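PDB 3DX5: 3-dehydroshikimate dehydratase from Bacillus anthracis, which converts 3-dehydroshikimate to 3,4-dihydroxybenzoate with loss of water, a manganese-dependent step in making the siderophore petrobactin. Local coordinates for residues A[104-110]-A[146-151]; A[138-142]-A[195-199]; A[174-178]-A[205-211]. All blocks are in the same frame, centred on the assembly; numbering follows the deposited sequence. Where two conformers were deposited one is given.

How the contacts relate
The three contacts belong to one TIM barrel. Contact 2 joins strands 138-142 and 194-202, which flank strand 167-172 in the barrel wall; their side chains meet on its inner side. Contact 1 pairs two loops that follow strands 100-103 and 138-142. Contact 3 pairs helix 173-178 with the 3-10 segment after strand 194-202. Along the chain, contact 1 closes before contact 3 opens, while contact 2 crosses both. The centre of contact 1 is about 15 Å from that of contact 2. Contacts 1 and 2 touch where T149 meets E142 O and where F104 packs on E142. Contacts 2 and 3 both touch the bound product, 3,4-dihydroxybenzoic acid. F104 also lines its pocket, so each contact contributes to this site.

Contact 1 (A[104-110]-A[146-151]); sequences FAGQKGS and NTLTDT
A105 O receives a straight bond from L148 N, 2.8 Å long with an N-H...O angle of 177°, tying together two neighbouring beta-alpha loops of the TIM barrel. Residues 104-110 follow strand 100-103. Residues 146-151 come after strand 138-142. Beside the bond, A105 CB packs 4.0 Å from L148 CB, and L158 of helix 152-162 touches both side chains. T147 to D150 form a type I turn. T147 OG1 lies between its own backbone N and carbonyl carbon (chi1 76°), where it accepts from T149 N at 3.1 Å. This is an ST turn. T147 OG1 also bonds to H144 O and accepts a hydrogen bond from water 1. The same water accepts from A105 N at 2.9 Å, so it bridges the two loops. T149 OG1 is bonded to E142 O. The K108 side chain leaves the contact, and its NZ makes a salt bridge with E117 and a hydrogen bond to D112 O. D150 grips S110 with both carboxylate oxygens. S110 N meets D150 OD2 at 3.1 Å, from 43° above the carboxylate plane. S110 OG donates to D150 OD1 at 2.6 Å, on the syn lone pair.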
# COMPACT_ATOMS: atom_id res chain seq x y z
N PHE A 104 1.58 11.93 -12.57
CA PHE A 104 0.55 11.53 -13.53
C PHE A 104 -0.21 12.76 -13.97
O PHE A 104 -0.34 13.71 -13.18
CB PHE A 104 -0.41 10.51 -12.91
CG PHE A 104 0.26 9.19 -12.62
CD1 PHE A 104 0.55 8.30 -13.65
CD2 PHE A 104 0.64 8.86 -11.32
CE1 PHE A 104 1.20 7.10 -13.40
CE2 PHE A 104 1.27 7.64 -11.06
CZ PHE A 104 1.55 6.78 -12.09
N ALA A 105 -0.70 12.78 -15.20
CA ALA A 105 -1.39 13.95 -15.71
C ALA A 105 -2.89 13.71 -15.60
O ALA A 105 -3.53 13.27 -16.55
CB ALA A 105 -0.99 14.23 -17.15
N GLY A 106 -3.44 14.00 -14.44
CA GLY A 106 -4.87 13.86 -14.21
C GLY A 106 -5.28 12.48 -13.75
O GLY A 106 -4.47 11.57 -13.70
N GLN A 107 -6.57 12.34 -13.44
CA GLN A 107 -7.10 11.13 -12.82
C GLN A 107 -8.28 10.57 -13.64
O GLN A 107 -9.08 9.79 -13.13
CB GLN A 107 -7.62 11.44 -11.40
CG GLN A 107 -6.59 11.94 -10.37
CD GLN A 107 -7.27 12.42 -9.06
OE1 GLN A 107 -8.13 13.31 -9.07
NE2 GLN A 107 -6.89 11.81 -7.96
N LYS A 108 -8.42 11.00 -14.89
CA LYS A 108 -9.39 10.39 -15.82
C LYS A 108 -8.82 10.48 -17.21
O LYS A 108 -7.90 11.28 -17.47
CB LYS A 108 -10.76 11.06 -15.75
CG LYS A 108 -10.75 12.51 -16.23
CD LYS A 108 -12.09 13.19 -15.94
CE LYS A 108 -12.05 14.64 -16.35
NZ LYS A 108 -13.43 15.23 -16.35
N GLY A 109 -9.36 9.63 -18.09
CA GLY A 109 -8.92 9.52 -19.48
C GLY A 109 -9.05 10.82 -20.27
O GLY A 109 -9.92 11.62 -19.99
N SER A 110 -8.18 11.01 -21.28
CA SER A 110 -8.22 12.24 -22.09
C SER A 110 -9.58 12.50 -22.73
O SER A 110 -9.99 13.65 -22.84
CB SER A 110 -7.15 12.21 -23.20
OG SER A 110 -7.27 11.02 -23.96
N ASN A 146 -6.46 6.15 -18.24
CA ASN A 146 -7.23 6.98 -17.28
C ASN A 146 -6.50 8.24 -16.84
O ASN A 146 -6.67 8.71 -15.71
CB ASN A 146 -7.74 6.11 -16.09
CG ASN A 146 -8.54 4.89 -16.59
OD1 ASN A 146 -8.18 3.73 -16.34
ND2 ASN A 146 -9.55 5.16 -17.38
N THR A 147 -5.65 8.77 -17.72
CA THR A 147 -4.98 10.06 -17.52
C THR A 147 -4.94 10.78 -18.87
O THR A 147 -5.38 10.22 -19.88
CB THR A 147 -3.53 9.93 -16.98
OG1 THR A 147 -2.67 9.51 -18.03
CG2 THR A 147 -3.44 8.95 -15.77
N LEU A 148 -4.40 11.99 -18.90
CA LEU A 148 -4.24 12.72 -20.18
C LEU A 148 -3.22 12.06 -21.12
O LEU A 148 -3.23 12.30 -22.34
CB LEU A 148 -3.88 14.18 -19.94
CG LEU A 148 -5.05 15.07 -19.41
CD1 LEU A 148 -4.49 16.32 -18.74
CD2 LEU A 148 -6.05 15.47 -20.52
N THR A 149 -2.37 11.20 -20.56
CA THR A 149 -1.36 10.50 -21.37
C THR A 149 -1.81 9.07 -21.73
O THR A 149 -0.98 8.16 -21.88
CB THR A 149 -0.01 10.43 -20.66
OG1 THR A 149 -0.17 9.70 -19.44
CG2 THR A 149 0.50 11.83 -20.34
N ASP A 150 -3.11 8.86 -21.85
CA ASP A 150 -3.61 7.52 -22.12
C ASP A 150 -3.55 7.15 -23.60
O ASP A 150 -3.88 6.02 -23.94
CB ASP A 150 -5.04 7.34 -21.59
CG ASP A 150 -6.04 8.29 -22.21
OD1 ASP A 150 -5.67 9.21 -22.97
OD2 ASP A 150 -7.24 8.14 -21.90
N THR A 151 -3.20 8.08 -24.49
CA THR A 151 -2.97 7.70 -25.88
C THR A 151 -1.70 8.42 -26.35
O THR A 151 -1.33 9.45 -25.78
CB THR A 151 -4.13 8.08 -26.87
OG1 THR A 151 -4.09 9.49 -27.12
CG2 THR A 151 -5.55 7.66 -26.36
O HOH W 1 -0.30 10.26 -16.58

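Contact 2 (A[138-142]-A[195-199]); sequences YVLLE and QHYHF. With MN (manganese (II) ion), chain B; DHB (3,4-dihydroxybenzoic acid), chain D.
L140 lays its CD2 methyl across strand 194-202, 3.6 Å from H196 CB. The same L140 CD2 is 3.7 Å from Q195 CB. The leucine crosses both side chains at about a right angle. Next to it, the end of the Q195 side chain sits over the centre of one face of the Y138 ring. The H196 ring is held at both nitrogens. H196 ND1 donates to Y197 O at 3.1 Å, and NE2 is bonded to T65 OG1.

Farther along, the two strands meet through manganese. E142 has CG anti to its backbone N (chi1 -176°) and an extended chain, which carries OE2 to 2.1 Å from the metal. H198 ND1 binds the metal at 2.3 Å. The E142 carboxylate and the H198 ring are turned 82° from each other. E142 OE1 comes 3.1 Å from H198 CE1, but its charge is paired with R102. H198 NE2 is bonded to E33 OE2, a second-shell contact that probably fixes the ring's rotation. D172 and E253 also bind the metal. O3 of 3,4-dihydroxybenzoic acid, the reaction product, coordinates it at 2.1 Å.

The segment axes approach to 8.4 Å and run roughly parallel, with strand 167-172 between them in the sheet. Carboxylate and histidine ligands gathered round one manganese toward the C-terminal side of the barrel strands form the active site of this xylose isomerase-like TIM barrel.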
# COMPACT_ATOMS: atom_id res chain seq x y z
N TYR A 138 13.46 17.90 -13.54
CA TYR A 138 12.50 17.60 -14.59
C TYR A 138 11.29 16.93 -14.02
O TYR A 138 11.40 16.05 -13.12
CB TYR A 138 13.13 16.71 -15.67
CG TYR A 138 14.29 17.38 -16.37
CD1 TYR A 138 14.07 18.27 -17.44
CD2 TYR A 138 15.59 17.22 -15.90
CE1 TYR A 138 15.13 18.94 -18.06
CE2 TYR A 138 16.68 17.88 -16.53
CZ TYR A 138 16.42 18.72 -17.62
OH TYR A 138 17.45 19.38 -18.22
N VAL A 139 10.13 17.30 -14.59
CA VAL A 139 8.86 16.66 -14.28
C VAL A 139 8.57 15.63 -15.37
O VAL A 139 8.36 15.99 -16.54
CB VAL A 139 7.71 17.72 -14.22
CG1 VAL A 139 6.34 17.05 -13.98
CG2 VAL A 139 8.02 18.73 -13.16
N LEU A 140 8.52 14.36 -15.01
CA LEU A 140 8.21 13.31 -15.97
C LEU A 140 6.78 12.84 -15.81
O LEU A 140 6.40 12.31 -14.74
CB LEU A 140 9.13 12.10 -15.76
CG LEU A 140 10.52 12.22 -16.41
CD1 LEU A 140 11.37 13.34 -15.71
CD2 LEU A 140 11.23 10.89 -16.36
N LEU A 141 5.98 13.00 -16.86
CA LEU A 141 4.65 12.44 -16.86
C LEU A 141 4.76 11.01 -17.30
O LEU A 141 5.44 10.70 -18.29
CB LEU A 141 3.70 13.20 -17.81
CG LEU A 141 3.58 14.72 -17.55
CD1 LEU A 141 2.66 15.36 -18.63
CD2 LEU A 141 3.09 15.03 -16.14
N GLU A 142 4.08 10.13 -16.58
CA GLU A 142 4.08 8.71 -16.93
C GLU A 142 2.92 8.42 -17.92
O GLU A 142 1.84 8.94 -17.75
CB GLU A 142 3.97 7.87 -15.64
CG GLU A 142 4.05 6.38 -15.91
CD GLU A 142 4.43 5.62 -14.67
OE1 GLU A 142 5.24 6.12 -13.86
OE2 GLU A 142 3.92 4.51 -14.53
N GLN A 195 12.90 10.61 -20.50
CA GLN A 195 14.05 10.60 -19.58
C GLN A 195 14.17 9.31 -18.78
O GLN A 195 15.17 9.10 -18.08
CB GLN A 195 13.99 11.79 -18.62
CG GLN A 195 14.07 13.14 -19.32
CD GLN A 195 15.48 13.59 -19.60
OE1 GLN A 195 16.16 13.04 -20.47
NE2 GLN A 195 15.93 14.60 -18.87
N HIS A 196 13.15 8.45 -18.89
CA HIS A 196 13.08 7.23 -18.05
C HIS A 196 12.10 6.25 -18.69
O HIS A 196 11.20 6.65 -19.45
CB HIS A 196 12.60 7.59 -16.61
CG HIS A 196 13.17 6.73 -15.51
ND1 HIS A 196 12.77 5.43 -15.29
CD2 HIS A 196 14.05 7.01 -14.53
CE1 HIS A 196 13.40 4.94 -14.23
NE2 HIS A 196 14.18 5.89 -13.75
N TYR A 197 12.29 4.96 -18.41
CA TYR A 197 11.29 3.95 -18.84
C TYR A 197 10.79 3.13 -17.65
O TYR A 197 11.47 3.01 -16.65
CB TYR A 197 11.87 2.93 -19.84
CG TYR A 197 12.70 3.54 -20.92
CD1 TYR A 197 12.10 4.11 -22.05
CD2 TYR A 197 14.11 3.57 -20.83
CE1 TYR A 197 12.86 4.69 -23.06
CE2 TYR A 197 14.89 4.12 -21.84
CZ TYR A 197 14.24 4.69 -22.94
OH TYR A 197 14.99 5.25 -23.96
N HIS A 198 9.60 2.54 -17.82
CA HIS A 198 9.08 1.46 -16.99
C HIS A 198 8.90 0.26 -17.88
O HIS A 198 8.30 0.38 -18.96
CB HIS A 198 7.71 1.84 -16.38
CG HIS A 198 7.82 2.65 -15.13
ND1 HIS A 198 6.72 3.04 -14.38
CD2 HIS A 198 8.91 3.13 -14.47
CE1 HIS A 198 7.13 3.71 -13.32
NE2 HIS A 198 8.46 3.78 -13.35
N PHE A 199 9.38 -0.90 -17.44
CA PHE A 199 9.24 -2.15 -18.16
C PHE A 199 8.40 -3.10 -17.31
O PHE A 199 8.82 -3.50 -16.22
CB PHE A 199 10.62 -2.84 -18.33
CG PHE A 199 11.52 -2.26 -19.42
CD1 PHE A 199 11.20 -1.09 -20.11
CD2 PHE A 199 12.75 -2.86 -19.69
CE1 PHE A 199 12.06 -0.57 -21.09
CE2 PHE A 199 13.62 -2.36 -20.66
CZ PHE A 199 13.27 -1.21 -21.37
MN MN B . 4.51 2.51 -14.46
C1 DHB D . 1.63 2.91 -10.57
C2 DHB D . 2.35 2.79 -11.75
C3 DHB D . 1.90 1.96 -12.78
O3 DHB D . 2.55 1.80 -13.97
C4 DHB D . 0.63 1.25 -12.59
O4 DHB D . 0.23 0.46 -13.61
C5 DHB D . -0.10 1.39 -11.42
C6 DHB D . 0.42 2.23 -10.41
C DHB D . 2.16 3.80 -9.46
O1 DHB D . 1.56 4.00 -8.40
O2 DHB D . 3.34 4.40 -9.62

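Contact 3 (A[174-178]-A[205-211]); sequences LHIWE and ADYLHVF. With DHB (3,4-dihydroxybenzoic acid), chain D.
The H175 ring meets F211 CB at its edge, with H175 CE1 3.9 Å from that carbon. E178 OE1 and O4 of 3,4-dihydroxybenzoic acid also lie at the H175 edge, and H144 packs edge-to-face with this ring. V210 CG2 sits over the centre of one face of the F211 ring, and K200 makes a cation-pi contact with F211. H175 and F211 line the product pocket of the TIM barrel, and the other residues pack behind them. The contact joins helix 173-178, which follows strand 167-172, to the 3-10 segment after strand 194-202. With chi1 at -175°, the L174 side chain extends opposite its backbone N, and CD1 fits between two partners. L174 CD1 is 3.7 Å from L208 CD2 and 3.8 Å from F211 CD2. Farther out, the six-membered ring of W177 touches A205 CB and L208 CD1. E178 runs alongside L208 in the opposite direction. E178 OE1 accepts from H175 ND1 at 2.8 Å, nearly in the imidazole plane, and so helps set that ring's rotation. Water 2 lies between E178 OE2 and L208 O, close to both. H175 NE2 reaches the product, with a 2.9 Å hydrogen bond to O4. O4 of the product also gives a weak bond to F211 O, 3.4 Å away.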
# COMPACT_ATOMS: atom_id res chain seq x y z
N LEU A 174 4.18 -1.10 -21.43
CA LEU A 174 2.94 -1.84 -21.23
C LEU A 174 1.70 -0.95 -21.47
O LEU A 174 0.80 -1.32 -22.22
CB LEU A 174 2.89 -2.44 -19.80
CG LEU A 174 1.71 -3.37 -19.43
CD1 LEU A 174 0.42 -2.54 -19.18
CD2 LEU A 174 1.51 -4.44 -20.49
N HIS A 175 1.65 0.21 -20.82
CA HIS A 175 0.50 1.07 -20.96
C HIS A 175 0.37 1.66 -22.34
O HIS A 175 -0.73 1.91 -22.80
CB HIS A 175 0.47 2.14 -19.87
CG HIS A 175 0.26 1.55 -18.51
ND1 HIS A 175 -0.78 0.69 -18.24
CD2 HIS A 175 0.99 1.63 -17.37
CE1 HIS A 175 -0.71 0.30 -16.98
NE2 HIS A 175 0.36 0.86 -16.43
N ILE A 176 1.50 1.89 -22.98
CA ILE A 176 1.50 2.39 -24.34
C ILE A 176 0.88 1.32 -25.26
O ILE A 176 -0.01 1.63 -26.05
CB ILE A 176 2.97 2.79 -24.73
CG1 ILE A 176 3.14 4.28 -24.50
CG2 ILE A 176 3.33 2.39 -26.15
CD1 ILE A 176 2.20 5.16 -25.35
N TRP A 177 1.32 0.08 -25.10
CA TRP A 177 0.78 -1.05 -25.86
C TRP A 177 -0.75 -1.22 -25.62
O TRP A 177 -1.52 -1.43 -26.56
CB TRP A 177 1.53 -2.31 -25.45
CG TRP A 177 1.00 -3.52 -26.13
CD1 TRP A 177 1.34 -3.97 -27.38
CD2 TRP A 177 0.02 -4.43 -25.63
NE1 TRP A 177 0.63 -5.10 -27.68
CE2 TRP A 177 -0.18 -5.41 -26.63
CE3 TRP A 177 -0.69 -4.52 -24.43
CZ2 TRP A 177 -1.07 -6.47 -26.46
CZ3 TRP A 177 -1.58 -5.58 -24.26
CH2 TRP A 177 -1.77 -6.53 -25.27
N GLU A 178 -1.15 -1.11 -24.37
CA GLU A 178 -2.55 -1.16 -23.96
C GLU A 178 -3.37 -0.14 -24.72
O GLU A 178 -4.48 -0.43 -25.07
CB GLU A 178 -2.64 -0.92 -22.44
CG GLU A 178 -4.05 -0.66 -21.87
CD GLU A 178 -4.03 -0.61 -20.33
OE1 GLU A 178 -3.05 -0.13 -19.73
OE2 GLU A 178 -4.99 -1.11 -19.72
N ALA A 205 -4.05 -9.45 -22.77
CA ALA A 205 -4.92 -8.25 -22.60
C ALA A 205 -6.09 -8.47 -21.63
O ALA A 205 -6.54 -7.53 -21.00
CB ALA A 205 -5.45 -7.72 -23.99
N ASP A 206 -6.56 -9.71 -21.51
CA ASP A 206 -7.64 -10.06 -20.57
C ASP A 206 -7.33 -9.63 -19.12
O ASP A 206 -8.23 -9.42 -18.36
CB ASP A 206 -7.88 -11.57 -20.58
CG ASP A 206 -8.44 -12.08 -21.92
OD1 ASP A 206 -8.61 -11.30 -22.90
OD2 ASP A 206 -8.71 -13.29 -21.99
N TYR A 207 -6.05 -9.52 -18.77
CA TYR A 207 -5.65 -9.26 -17.41
C TYR A 207 -5.17 -7.84 -17.17
O TYR A 207 -4.64 -7.55 -16.08
CB TYR A 207 -4.57 -10.27 -16.96
CG TYR A 207 -5.08 -11.69 -17.00
CD1 TYR A 207 -6.09 -12.11 -16.12
CD2 TYR A 207 -4.60 -12.61 -17.94
CE1 TYR A 207 -6.60 -13.43 -16.18
CE2 TYR A 207 -5.11 -13.92 -18.00
CZ TYR A 207 -6.11 -14.31 -17.11
OH TYR A 207 -6.60 -15.60 -17.14
N LEU A 208 -5.35 -6.94 -18.15
CA LEU A 208 -4.83 -5.57 -18.00
C LEU A 208 -5.35 -4.80 -16.79
O LEU A 208 -4.66 -3.93 -16.29
CB LEU A 208 -5.01 -4.74 -19.28
CG LEU A 208 -3.99 -5.05 -20.38
CD1 LEU A 208 -4.51 -4.52 -21.72
CD2 LEU A 208 -2.61 -4.48 -20.08
N HIS A 209 -6.56 -5.12 -16.34
CA HIS A 209 -7.19 -4.45 -15.21
C HIS A 209 -6.40 -4.70 -13.89
O HIS A 209 -6.60 -3.99 -12.93
CB HIS A 209 -8.64 -4.95 -15.04
CG HIS A 209 -8.73 -6.44 -14.96
ND1 HIS A 209 -8.67 -7.13 -13.77
CD2 HIS A 209 -8.79 -7.39 -15.93
CE1 HIS A 209 -8.72 -8.44 -14.00
NE2 HIS A 209 -8.79 -8.62 -15.30
N VAL A 210 -5.49 -5.69 -13.85
CA VAL A 210 -4.72 -5.91 -12.60
C VAL A 210 -3.77 -4.74 -12.33
O VAL A 210 -3.35 -4.54 -11.19
CB VAL A 210 -3.94 -7.26 -12.54
CG1 VAL A 210 -4.91 -8.45 -12.63
CG2 VAL A 210 -2.79 -7.31 -13.63
N PHE A 211 -3.48 -3.95 -13.37
CA PHE A 211 -2.70 -2.74 -13.17
C PHE A 211 -3.46 -1.50 -12.74
O PHE A 211 -2.87 -0.44 -12.56
CB PHE A 211 -1.86 -2.41 -14.40
CG PHE A 211 -0.87 -3.48 -14.72
CD1 PHE A 211 0.03 -3.95 -13.74
CD2 PHE A 211 -0.85 -4.05 -15.98
CE1 PHE A 211 0.96 -4.96 -14.04
CE2 PHE A 211 0.09 -5.06 -16.29
CZ PHE A 211 0.98 -5.51 -15.32
C1 DHB D . 1.63 2.91 -10.57
C2 DHB D . 2.35 2.79 -11.75
C3 DHB D . 1.90 1.96 -12.78
O3 DHB D . 2.55 1.80 -13.97
C4 DHB D . 0.63 1.25 -12.59
O4 DHB D . 0.23 0.46 -13.61
C5 DHB D . -0.10 1.39 -11.42
C6 DHB D . 0.42 2.23 -10.41
C DHB D . 2.16 3.80 -9.46
O1 DHB D . 1.56 4.00 -8.40
O2 DHB D . 3.34 4.40 -9.62
O HOH W 2 -3.95 -1.22 -17.13